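Local coordinates for protein aryl acylamidase (bacterium CSBL00001, PDB 4YJ6) that probably hydrolyses the amide bond of N-acylated aryl amines, as an aryl acylamidase of the amidase signature family, at residues A[199-204]-A[441-446]; A[260-265]-A[469-474]; A[264-269]-A[300-305]. One frame throughout, in Å; residues are numbered along the deposited sequence.

Interaction 1: A[199-204]-A[441-446]; sequences GFQPSI and HPSASV
Gln201 grips the chain from His441 to Ser443 with backbone and side chain alike. Its main-chain N and O pair with Ser443 O and Ser443 N, and its side-chain amide reaches Ser443 again and, beyond it, His441. CG stands anti to the backbone N (chi1 171°) and the chain bends at chi2, carrying both ends of the amide against the other strand. Gln201 OE1 accepts from Ser443 OG at 2.7 Å, the hydroxyl sitting above the carbonyl plane. Gln201 NE2 donates to His441 O at 2.9 Å, that oxygen lying close to the plane of the amide, and also to Pro202 O. With Thr436 OG1 also hydrogen-bonded to Gln201 OE1, the buried amide is fixed in rotation. A leucine here would probably leave the carbonyl of His441 without its amide donor and the Ser443 hydroxyl without its carbonyl acceptor.

These residues belong to antiparallel neighbours in the large mixed sheet of the amidase fold, with strand 223-228 beyond Phe200 and strand 454-462 beyond Ala444. Gly199, contributing backbone alone, forms a hydrogen-bonded pair with Ser445: Gly199 O receives Ser445 N at 2.9 Å and meets Ala444 CA at 3.1 Å in a CA-H...O contact. Between the two hydrogen-bonded pairs, Phe200 CD1 touches Ala444 CB at 3.8 Å, both side chains on the face covered by helix 467-480; a methyl is compact enough to lie beside the ring.

Past the paired strands, Pro442 CA approaches Gln201 O at 3.3 Å. CB, CG and CD of Pro442 all lie 3.3 Å from Ser203 OG, a hydroxyl whose hydrogen bond goes to Asp467.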
ATOM      1  N   GLY A 199      -3.208   0.833  -6.407  1.00 11.05           N
ATOM      2  CA  GLY A 199      -2.200   1.053  -5.381  1.00 10.41           C
ATOM      3  C   GLY A 199      -0.918   1.477  -6.056  1.00 11.39           C
ATOM      4  O   GLY A 199      -0.366   0.697  -6.839  1.00 10.46           O
ATOM      5  N   PHE A 200      -0.414   2.677  -5.732  1.00  9.75           N
ATOM      6  CA  PHE A 200       0.772   3.212  -6.414  1.00  8.87           C
ATOM      7  C   PHE A 200       2.001   3.185  -5.498  1.00  8.43           C
ATOM      8  O   PHE A 200       2.019   3.904  -4.480  1.00  9.24           O
ATOM      9  CB  PHE A 200       0.554   4.665  -6.902  1.00  9.95           C
ATOM     10  CG  PHE A 200       1.636   5.113  -7.849  1.00 10.92           C
ATOM     11  CD1 PHE A 200       1.505   4.876  -9.211  1.00 10.36           C
ATOM     12  CD2 PHE A 200       2.789   5.711  -7.385  1.00 10.65           C
ATOM     13  CE1 PHE A 200       2.505   5.245 -10.108  1.00 12.13           C
ATOM     14  CE2 PHE A 200       3.799   6.092  -8.265  1.00 11.98           C
ATOM     15  CZ  PHE A 200       3.661   5.835  -9.631  1.00 10.06           C
ATOM     16  N   GLN A 201       3.007   2.378  -5.863  1.00  8.05           N
ATOM     17  CA  GLN A 201       4.267   2.254  -5.106  1.00  9.81           C
ATOM     18  C   GLN A 201       5.356   3.028  -5.871  1.00  8.99           C
ATOM     19  O   GLN A 201       5.817   2.586  -6.934  1.00  9.33           O
ATOM     20  CB  GLN A 201       4.647   0.762  -4.923  1.00 10.08           C
ATOM     21  CG  GLN A 201       6.077   0.542  -4.321  1.00 10.05           C
ATOM     22  CD  GLN A 201       7.016   0.016  -5.380  1.00  9.22           C
ATOM     23  OE1 GLN A 201       6.741  -1.031  -5.982  1.00 10.57           O
ATOM     24  NE2 GLN A 201       8.104   0.733  -5.646  1.00  9.51           N
ATOM     25  N   PRO A 202       5.765   4.179  -5.341  1.00  8.40           N
ATOM     26  CA  PRO A 202       6.679   5.040  -6.107  1.00  7.16           C
ATOM     27  C   PRO A 202       8.101   4.506  -6.177  1.00  8.20           C
ATOM     28  O   PRO A 202       8.493   3.632  -5.384  1.00  9.47           O
ATOM     29  CB  PRO A 202       6.693   6.383  -5.295  1.00  9.87           C
ATOM     30  CG  PRO A 202       5.717   6.221  -4.197  1.00 14.28           C
ATOM     31  CD  PRO A 202       5.427   4.740  -4.020  1.00  9.75           C
ATOM     32  N   SER A 203       8.895   5.067  -7.095  1.00  7.81           N
ATOM     33  CA  SER A 203      10.319   4.758  -7.162  1.00  8.75           C
ATOM     34  C   SER A 203      10.970   5.021  -5.822  1.00  8.25           C
ATOM     35  O   SER A 203      10.598   5.984  -5.152  1.00  9.36           O
ATOM     36  CB  SER A 203      10.991   5.702  -8.186  1.00 10.02           C
ATOM     37  OG  SER A 203      10.490   5.446  -9.490  1.00  8.36           O
ATOM     38  N   ILE A 204      12.026   4.275  -5.474  1.00  7.16           N
ATOM     39  CA  ILE A 204      12.742   4.631  -4.253  1.00  7.84           C
ATOM     40  C   ILE A 204      13.264   6.091  -4.378  1.00  9.07           C
ATOM     41  O   ILE A 204      13.795   6.519  -5.411  1.00 10.40           O
ATOM     42  CB  ILE A 204      13.866   3.580  -3.905  1.00  9.70           C
ATOM     43  CG1 ILE A 204      14.552   3.949  -2.569  1.00 10.28           C
ATOM     44  CG2 ILE A 204      14.940   3.519  -5.038  1.00 10.45           C
ATOM     45  CD1 ILE A 204      13.592   3.865  -1.287  1.00 12.04           C
ATOM     46  N   HIS A 441      12.238  -0.323  -8.196  1.00 10.02           N
ATOM     47  CA  HIS A 441      11.434   0.140  -9.343  1.00  9.92           C
ATOM     48  C   HIS A 441      10.056   0.569  -8.917  1.00  9.46           C
ATOM     49  O   HIS A 441       9.488  -0.040  -8.036  1.00 10.16           O
ATOM     50  CB  HIS A 441      11.284  -1.035 -10.332  1.00  9.20           C
ATOM     51  CG  HIS A 441      12.576  -1.443 -10.943  1.00 10.43           C
ATOM     52  ND1 HIS A 441      13.552  -2.137 -10.245  1.00 10.49           N
ATOM     53  CD2 HIS A 441      13.088  -1.204 -12.175  1.00 12.06           C
ATOM     54  CE1 HIS A 441      14.597  -2.303 -11.029  1.00 11.01           C
ATOM     55  NE2 HIS A 441      14.350  -1.737 -12.201  1.00 11.31           N
ATOM     56  N   PRO A 442       9.508   1.610  -9.548  1.00  9.09           N
ATOM     57  CA  PRO A 442       8.125   2.009  -9.280  1.00  9.65           C
ATOM     58  C   PRO A 442       7.144   0.949  -9.841  1.00  9.13           C
ATOM     59  O   PRO A 442       7.442   0.392 -10.893  1.00  9.65           O
ATOM     60  CB  PRO A 442       7.986   3.306 -10.078  1.00 10.37           C
ATOM     61  CG  PRO A 442       8.942   3.133 -11.294  1.00  9.70           C
ATOM     62  CD  PRO A 442      10.140   2.412 -10.625  1.00  8.37           C
ATOM     63  N   SER A 443       6.009   0.715  -9.190  1.00  8.93           N
ATOM     64  CA  SER A 443       5.019  -0.185  -9.749  1.00 10.39           C
ATOM     65  C   SER A 443       3.648   0.171  -9.192  1.00 10.19           C
ATOM     66  O   SER A 443       3.550   0.796  -8.137  1.00 10.34           O
ATOM     67  CB  SER A 443       5.363  -1.655  -9.420  1.00 11.21           C
ATOM     68  OG  SER A 443       5.255  -1.935  -8.025  1.00 10.15           O
ATOM     69  N   ALA A 444       2.599  -0.244  -9.892  1.00  9.74           N
ATOM     70  CA  ALA A 444       1.257   0.003  -9.378  1.00  9.25           C
ATOM     71  C   ALA A 444       0.411  -1.226  -9.634  1.00 10.90           C
ATOM     72  O   ALA A 444       0.549  -1.863 -10.665  1.00 11.51           O
ATOM     73  CB  ALA A 444       0.638   1.231 -10.067  1.00  9.99           C
ATOM     74  N   SER A 445      -0.459  -1.547  -8.687  1.00 11.58           N
ATOM     75  CA  SER A 445      -1.433  -2.606  -8.908  1.00 11.26           C
ATOM     76  C   SER A 445      -2.693  -1.987  -9.527  1.00 12.65           C
ATOM     77  O   SER A 445      -3.308  -1.112  -8.923  1.00 11.34           O
ATOM     78  CB  SER A 445      -1.784  -3.331  -7.619  1.00 12.88           C
ATOM     79  OG  SER A 445      -2.694  -4.404  -7.919  1.00 12.58           O
ATOM     80  N   VAL A 446      -3.064  -2.465 -10.719  1.00 10.72           N
ATOM     81  CA  VAL A 446      -4.300  -2.058 -11.393  1.00 12.01           C
ATOM     82  C   VAL A 446      -5.348  -3.181 -11.336  1.00 11.83           C
ATOM     83  O   VAL A 446      -5.049  -4.339 -11.621  1.00 11.79           O
ATOM     84  CB  VAL A 446      -4.096  -1.661 -12.898  1.00 13.45           C
ATOM     85  CG1 VAL A 446      -3.233  -0.405 -12.994  1.00 17.65           C
ATOM     86  CG2 VAL A 446      -3.443  -2.780 -13.737  1.00 15.67           C
TER

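Interaction 2: A[260-265]-A[469-474]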
ATOM      1  N   SER A 260       0.509  14.945 -15.709  1.00 14.00           N
ATOM      2  CA  SER A 260       0.899  15.162 -17.092  1.00 16.22           C
ATOM      3  C   SER A 260       0.944  13.849 -17.881  1.00 15.03           C
ATOM      4  O   SER A 260       0.885  13.857 -19.110  1.00 16.87           O
ATOM      5  CB  SER A 260       2.243  15.889 -17.204  1.00 18.12           C
ATOM      6  OG  SER A 260       3.336  15.039 -16.840  1.00 16.63           O
ATOM      7  N   ALA A 261       1.048  12.737 -17.176  1.00 11.99           N
ATOM      8  CA  ALA A 261       1.152  11.420 -17.809  1.00 14.89           C
ATOM      9  C   ALA A 261      -0.206  10.759 -18.063  1.00 14.36           C
ATOM     10  O   ALA A 261      -0.288   9.753 -18.789  1.00 14.30           O
ATOM     11  CB  ALA A 261       1.984  10.511 -16.918  1.00 16.29           C
ATOM     12  N   LEU A 262      -1.275  11.301 -17.488  1.00 13.59           N
ATOM     13  CA  LEU A 262      -2.583  10.629 -17.564  1.00 11.85           C
ATOM     14  C   LEU A 262      -3.057  10.427 -19.002  1.00 14.98           C
ATOM     15  O   LEU A 262      -3.613   9.384 -19.317  1.00 15.35           O
ATOM     16  CB  LEU A 262      -3.679  11.397 -16.810  1.00 14.25           C
ATOM     17  CG  LEU A 262      -3.454  11.456 -15.290  1.00 12.71           C
ATOM     18  CD1 LEU A 262      -4.362  12.517 -14.655  1.00 15.54           C
ATOM     19  CD2 LEU A 262      -3.595  10.066 -14.640  1.00 12.19           C
ATOM     20  N   ALA A 263      -2.822  11.401 -19.866  1.00 16.06           N
ATOM     21  CA  ALA A 263      -3.320  11.309 -21.249  1.00 17.25           C
ATOM     22  C   ALA A 263      -2.288  10.820 -22.255  1.00 19.02           C
ATOM     23  O   ALA A 263      -2.534  10.845 -23.471  1.00 22.20           O
ATOM     24  CB  ALA A 263      -3.860  12.680 -21.698  1.00 18.21           C
ATOM     25  N   GLN A 264      -1.138  10.364 -21.785  1.00 15.62           N
ATOM     26  CA  GLN A 264      -0.021  10.093 -22.660  1.00 18.27           C
ATOM     27  C   GLN A 264      -0.221   8.856 -23.551  1.00 21.14           C
ATOM     28  O   GLN A 264       0.288   8.811 -24.668  1.00 20.70           O
ATOM     29  CB  GLN A 264       1.186   9.870 -21.783  1.00 23.19           C
ATOM     30  CG  GLN A 264       2.449   9.757 -22.512  1.00 27.78           C
ATOM     31  CD  GLN A 264       3.598   9.979 -21.565  1.00 35.60           C
ATOM     32  OE1 GLN A 264       4.464   9.119 -21.435  1.00 41.53           O
ATOM     33  NE2 GLN A 264       3.604  11.137 -20.867  1.00 40.01           N
ATOM     34  N   GLY A 265      -0.918   7.845 -23.037  1.00 17.37           N
ATOM     35  CA  GLY A 265      -1.098   6.591 -23.767  1.00 19.75           C
ATOM     36  C   GLY A 265       0.163   5.724 -23.751  1.00 20.16           C
ATOM     37  O   GLY A 265       1.149   6.041 -23.074  1.00 18.99           O
ATOM     38  N   ASP A 469       5.762   6.755 -16.447  1.00 10.46           N
ATOM     39  CA  ASP A 469       5.429   5.672 -17.395  1.00 12.58           C
ATOM     40  C   ASP A 469       4.391   4.750 -16.749  1.00 13.49           C
ATOM     41  O   ASP A 469       3.498   4.217 -17.419  1.00 11.88           O
ATOM     42  CB  ASP A 469       6.666   4.820 -17.729  1.00 12.59           C
ATOM     43  CG  ASP A 469       7.619   5.479 -18.728  1.00 17.98           C
ATOM     44  OD1 ASP A 469       7.243   6.492 -19.363  1.00 17.64           O
ATOM     45  OD2 ASP A 469       8.753   4.946 -18.895  1.00 15.17           O
ATOM     46  N   VAL A 470       4.536   4.510 -15.452  1.00 10.72           N
ATOM     47  CA  VAL A 470       3.588   3.648 -14.726  1.00 10.55           C
ATOM     48  C   VAL A 470       2.218   4.329 -14.705  1.00 11.02           C
ATOM     49  O   VAL A 470       1.204   3.677 -14.957  1.00 11.36           O
ATOM     50  CB  VAL A 470       4.052   3.339 -13.304  1.00 11.26           C
ATOM     51  CG1 VAL A 470       2.996   2.495 -12.537  1.00 10.47           C
ATOM     52  CG2 VAL A 470       5.391   2.581 -13.345  1.00 12.08           C
ATOM     53  N   ILE A 471       2.184   5.620 -14.396  1.00 10.70           N
ATOM     54  CA  ILE A 471       0.918   6.365 -14.416  1.00 10.13           C
ATOM     55  C   ILE A 471       0.310   6.278 -15.838  1.00 12.33           C
ATOM     56  O   ILE A 471      -0.869   6.018 -15.988  1.00 10.39           O
ATOM     57  CB  ILE A 471       1.112   7.846 -14.042  1.00 10.94           C
ATOM     58  CG1 ILE A 471       1.501   8.001 -12.554  1.00  8.80           C
ATOM     59  CG2 ILE A 471      -0.140   8.646 -14.336  1.00 10.48           C
ATOM     60  CD1 ILE A 471       0.374   7.644 -11.558  1.00 12.15           C
ATOM     61  N   ALA A 472       1.117   6.517 -16.868  1.00 11.15           N
ATOM     62  CA  ALA A 472       0.583   6.562 -18.246  1.00 13.36           C
ATOM     63  C   ALA A 472      -0.054   5.213 -18.608  1.00 13.50           C
ATOM     64  O   ALA A 472      -1.195   5.139 -19.131  1.00 13.03           O
ATOM     65  CB  ALA A 472       1.681   6.889 -19.231  1.00 14.18           C
ATOM     66  N   ALA A 473       0.665   4.134 -18.344  1.00 11.28           N
ATOM     67  CA  ALA A 473       0.118   2.803 -18.657  1.00 10.73           C
ATOM     68  C   ALA A 473      -1.138   2.488 -17.819  1.00 14.36           C
ATOM     69  O   ALA A 473      -2.092   1.844 -18.303  1.00 12.32           O
ATOM     70  CB  ALA A 473       1.193   1.747 -18.416  1.00 11.40           C
ATOM     71  N   SER A 474      -1.121   2.889 -16.546  1.00 10.90           N
ATOM     72  CA  SER A 474      -2.239   2.635 -15.660  1.00 11.06           C
ATOM     73  C   SER A 474      -3.477   3.356 -16.178  1.00 10.95           C
ATOM     74  O   SER A 474      -4.565   2.783 -16.184  1.00 12.36           O
ATOM     75  CB  SER A 474      -1.919   3.144 -14.227  1.00 11.60           C
ATOM     76  OG  SER A 474      -0.819   2.424 -13.678  1.00 10.27           O
TER
HETATM   77  O   HOH W   1      -2.247   7.280 -20.534  1.00 13.21           O
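Ala261 sets its methyl against helix 467-480, with CB 3.8 Å from Ile471 CG2 and a little farther from Ala472 CB. Its carbonyl is used twice: Ala261 O accepts from Gln264 N, closing a type I beta turn, and also meets Ala472 CA at 3.4 Å in a CA-H...O contact. The short alanine side chains on both sides allow this close approach.

Leu262 starts away from the helix, but its CD2 swings back to Ile471 CG2 at 3.7 Å. The isoleucine presents this branch because CG2 lies anti to its backbone N, while CG1 and CD1 lead off to Phe200 of the sheet. Leu262 O accepts from a water at 2.8 Å and from Arg479. Further along, Gln264 CB meets Ala472 CB at 4.0 Å, and the glutamine chain runs on extended along the solvent-exposed side.

Gly265 adopts a positive phi (76°), which favours glycine, and its N donates to the same water at 2.9 Å. That water in turn donates to Ala472 O at 2.8 Å, so one molecule ties two backbone groups of the loop to a carbonyl of the helix. The arrangement is a type I beta turn, in the loop between helix 231-241 and strand 270-273, packed on helix 467-480, which covers a face of the large mixed sheet in the amidase fold.

Interaction 3: A[264-269]-A[300-305]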
ATOM      1  N   GLN A 264      -1.138  10.364 -21.785  1.00 15.62           N
ATOM      2  CA  GLN A 264      -0.021  10.093 -22.660  1.00 18.27           C
ATOM      3  C   GLN A 264      -0.221   8.856 -23.551  1.00 21.14           C
ATOM      4  O   GLN A 264       0.288   8.811 -24.668  1.00 20.70           O
ATOM      5  CB  GLN A 264       1.186   9.870 -21.783  1.00 23.19           C
ATOM      6  CG  GLN A 264       2.449   9.757 -22.512  1.00 27.78           C
ATOM      7  CD  GLN A 264       3.598   9.979 -21.565  1.00 35.60           C
ATOM      8  OE1 GLN A 264       4.464   9.119 -21.435  1.00 41.53           O
ATOM      9  NE2 GLN A 264       3.604  11.137 -20.867  1.00 40.01           N
ATOM     10  N   GLY A 265      -0.918   7.845 -23.037  1.00 17.37           N
ATOM     11  CA  GLY A 265      -1.098   6.591 -23.767  1.00 19.75           C
ATOM     12  C   GLY A 265       0.163   5.724 -23.751  1.00 20.16           C
ATOM     13  O   GLY A 265       1.149   6.041 -23.074  1.00 18.99           O
ATOM     14  N   VAL A 266       0.143   4.607 -24.490  1.00 15.89           N
ATOM     15  CA  VAL A 266       1.270   3.666 -24.474  1.00 16.30           C
ATOM     16  C   VAL A 266       1.643   3.261 -25.911  1.00 21.21           C
ATOM     17  O   VAL A 266       2.314   2.261 -26.125  1.00 18.72           O
ATOM     18  CB  VAL A 266       0.932   2.378 -23.685  1.00 17.49           C
ATOM     19  CG1 VAL A 266       0.673   2.722 -22.192  1.00 17.63           C
ATOM     20  CG2 VAL A 266      -0.295   1.711 -24.274  1.00 18.50           C
ATOM     21  N   ARG A 267       1.225   4.058 -26.881  1.00 21.82           N
ATOM     22  CA  ARG A 267       1.493   3.714 -28.276  1.00 22.09           C
ATOM     23  C   ARG A 267       2.994   3.601 -28.498  1.00 20.70           C
ATOM     24  O   ARG A 267       3.749   4.522 -28.146  1.00 20.97           O
ATOM     25  CB  ARG A 267       0.963   4.809 -29.194  1.00 27.99           C
ATOM     26  CG  ARG A 267      -0.442   4.620 -29.621  1.00 35.25           C
ATOM     27  CD  ARG A 267      -0.570   4.826 -31.163  1.00 38.28           C
ATOM     28  NE  ARG A 267      -1.050   3.609 -31.807  1.00 41.76           N
ATOM     29  CZ  ARG A 267      -2.274   3.117 -31.641  1.00 40.43           C
ATOM     30  NH1 ARG A 267      -3.145   3.746 -30.858  1.00 41.50           N
ATOM     31  NH2 ARG A 267      -2.626   1.993 -32.261  1.00 43.30           N
ATOM     32  N   GLY A 268       3.410   2.478 -29.088  1.00 22.49           N
ATOM     33  CA  GLY A 268       4.804   2.254 -29.420  1.00 21.51           C
ATOM     34  C   GLY A 268       5.636   1.680 -28.288  1.00 23.59           C
ATOM     35  O   GLY A 268       6.800   1.320 -28.482  1.00 23.89           O
ATOM     36  N   LYS A 269       5.070   1.593 -27.088  1.00 20.22           N
ATOM     37  CA  LYS A 269       5.847   1.058 -25.974  1.00 18.75           C
ATOM     38  C   LYS A 269       6.086  -0.425 -26.130  1.00 20.42           C
ATOM     39  O   LYS A 269       5.254  -1.128 -26.691  1.00 20.79           O
ATOM     40  CB  LYS A 269       5.127   1.326 -24.648  1.00 16.25           C
ATOM     41  CG  LYS A 269       5.039   2.828 -24.320  1.00 19.03           C
ATOM     42  CD  LYS A 269       6.435   3.475 -24.181  1.00 23.57           C
ATOM     43  CE  LYS A 269       6.301   4.918 -23.648  1.00 25.94           C
ATOM     44  NZ  LYS A 269       7.608   5.601 -23.690  1.00 28.96           N
ATOM     45  N   LEU A 300      -4.051  -0.918 -27.732  1.00 22.14           N
ATOM     46  CA  LEU A 300      -3.713   0.483 -27.635  1.00 24.54           C
ATOM     47  C   LEU A 300      -2.424   0.870 -28.359  1.00 27.26           C
ATOM     48  O   LEU A 300      -1.927   1.981 -28.199  1.00 26.64           O
ATOM     49  CB  LEU A 300      -3.621   0.879 -26.159  1.00 20.51           C
ATOM     50  CG  LEU A 300      -4.903   0.619 -25.380  1.00 21.20           C
ATOM     51  CD1 LEU A 300      -4.636   0.876 -23.913  1.00 18.31           C
ATOM     52  CD2 LEU A 300      -6.064   1.512 -25.861  1.00 23.58           C
ATOM     53  N   GLY A 301      -1.871  -0.049 -29.136  1.00 29.39           N
ATOM     54  CA  GLY A 301      -0.696   0.279 -29.914  1.00 27.78           C
ATOM     55  C   GLY A 301       0.629  -0.048 -29.241  1.00 26.13           C
ATOM     56  O   GLY A 301       1.662   0.340 -29.747  1.00 24.35           O
ATOM     57  N   ALA A 302       0.611  -0.745 -28.108  1.00 20.86           N
ATOM     58  CA  ALA A 302       1.861  -1.228 -27.522  1.00 20.02           C
ATOM     59  C   ALA A 302       2.201  -2.615 -28.066  1.00 20.78           C
ATOM     60  O   ALA A 302       1.335  -3.314 -28.597  1.00 22.38           O
ATOM     61  CB  ALA A 302       1.755  -1.280 -25.974  1.00 18.69           C
ATOM     62  N   HIS A 303       3.454  -3.024 -27.903  1.00 18.67           N
ATOM     63  CA  HIS A 303       3.882  -4.364 -28.309  1.00 21.79           C
ATOM     64  C   HIS A 303       4.159  -5.155 -27.055  1.00 20.36           C
ATOM     65  O   HIS A 303       4.959  -4.727 -26.238  1.00 23.70           O
ATOM     66  CB  HIS A 303       5.135  -4.261 -29.170  1.00 24.60           C
ATOM     67  CG  HIS A 303       5.018  -3.227 -30.249  1.00 29.51           C
ATOM     68  ND1 HIS A 303       5.514  -1.943 -30.114  1.00 32.68           N
ATOM     69  CD2 HIS A 303       4.399  -3.267 -31.454  1.00 31.50           C
ATOM     70  CE1 HIS A 303       5.230  -1.247 -31.203  1.00 31.59           C
ATOM     71  NE2 HIS A 303       4.558  -2.029 -32.032  1.00 35.60           N
ATOM     72  N   VAL A 304       3.464  -6.269 -26.882  1.00 13.54           N
ATOM     73  CA  VAL A 304       3.596  -7.047 -25.651  1.00 13.30           C
ATOM     74  C   VAL A 304       4.185  -8.406 -26.009  1.00 17.59           C
ATOM     75  O   VAL A 304       3.738  -9.036 -26.987  1.00 15.38           O
ATOM     76  CB  VAL A 304       2.230  -7.269 -24.969  1.00 14.01           C
ATOM     77  CG1 VAL A 304       2.383  -8.085 -23.687  1.00 15.89           C
ATOM     78  CG2 VAL A 304       1.525  -5.912 -24.660  1.00 16.32           C
ATOM     79  N   GLU A 305       5.159  -8.866 -25.232  1.00 13.56           N
ATOM     80  CA  GLU A 305       5.659 -10.243 -25.411  1.00 14.35           C
ATOM     81  C   GLU A 305       6.081 -10.835 -24.075  1.00 15.39           C
ATOM     82  O   GLU A 305       6.448 -10.097 -23.139  1.00 13.76           O
ATOM     83  CB  GLU A 305       6.817 -10.282 -26.415  1.00 18.52           C
ATOM     84  CG  GLU A 305       8.084  -9.690 -25.891  1.00 22.40           C
ATOM     85  CD  GLU A 305       9.173  -9.476 -26.970  1.00 25.99           C
ATOM     86  OE1 GLU A 305       8.942  -8.741 -27.959  1.00 34.84           O
ATOM     87  OE2 GLU A 305      10.279  -9.994 -26.789  1.00 22.80           O
TER
HETATM   88  O   HOH W   2      -2.229   4.375 -25.894  1.00 26.82           O
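Val266 and Ala302 form the close-packed side of this contact. Val266 CG2, which lies between the backbone N and the carbonyl carbon, reaches Leu300 CB at 3.9 Å and Ala302 CB at 4.0 Å. Ala302 CB, a small methyl, also lies 3.6 Å from both Val266 O and Lys269 O.

Two nearly straight backbone bonds lock the same region. Gly268 N donates to Gly301 O at 2.8 Å (174°), coming from above that carbonyl's plane, and His303 N donates to Lys269 O at 2.9 Å. Gly268 has the positive phi wanted within the type II turn from Val266 to Lys269. Gly301 is the C-prime residue of a Schellman motif that ends helix 284-299; at its backbone angles a CB would be jammed against the carbonyl O of Leu300, which calls for glycine.

Toward solvent the fit slackens. Arg267, bent at chi2 and chi3, folds its guanidinium so that one face covers Gly301 CA and Leu300 O, with NH2 3.5 Å from Gly301 CA; the flat group lies over the backbone, a cover that a long flexible side chain can supply. A water accepts from Val266 N and gives only a weak bond to Leu300 O. The exposed His303 ring has Gly268 O at its edge, ND1 being 3.9 Å away, too far for a bond.

The contact joins the loop before strand 270-273 with the start of strand 303-306 and the turn before it; the two strands are parallel neighbours linked by helix 284-299 in a beta-alpha-beta crossover, while Val266 and Leu300 both touch Ala476 of helix 467-480.

Helix 467-480 connects all three contacts. Interaction 1 supplies the sheet beneath it: Phe200 CE1 lies 3.5 Å from Ile471 CD1, and Ala444 CB 3.6 Å from Val470 CG1. In interaction 2 the loop 260-265 packs on the helix, the centre of this contact lying about 13 Å from that of interaction 1. Gln264 and Gly265 then carry the chain directly into interaction 3, where Val266 CG1 packs 3.6 Å from Ala473 CA. Interactions 1 and 3 do not touch, their centres lying about 19 Å apart, yet both reach the same sheet, the latter at its outermost strand, 303-306. The Ser-cisSer-Lys triad expected for this family probably lies outside these segments.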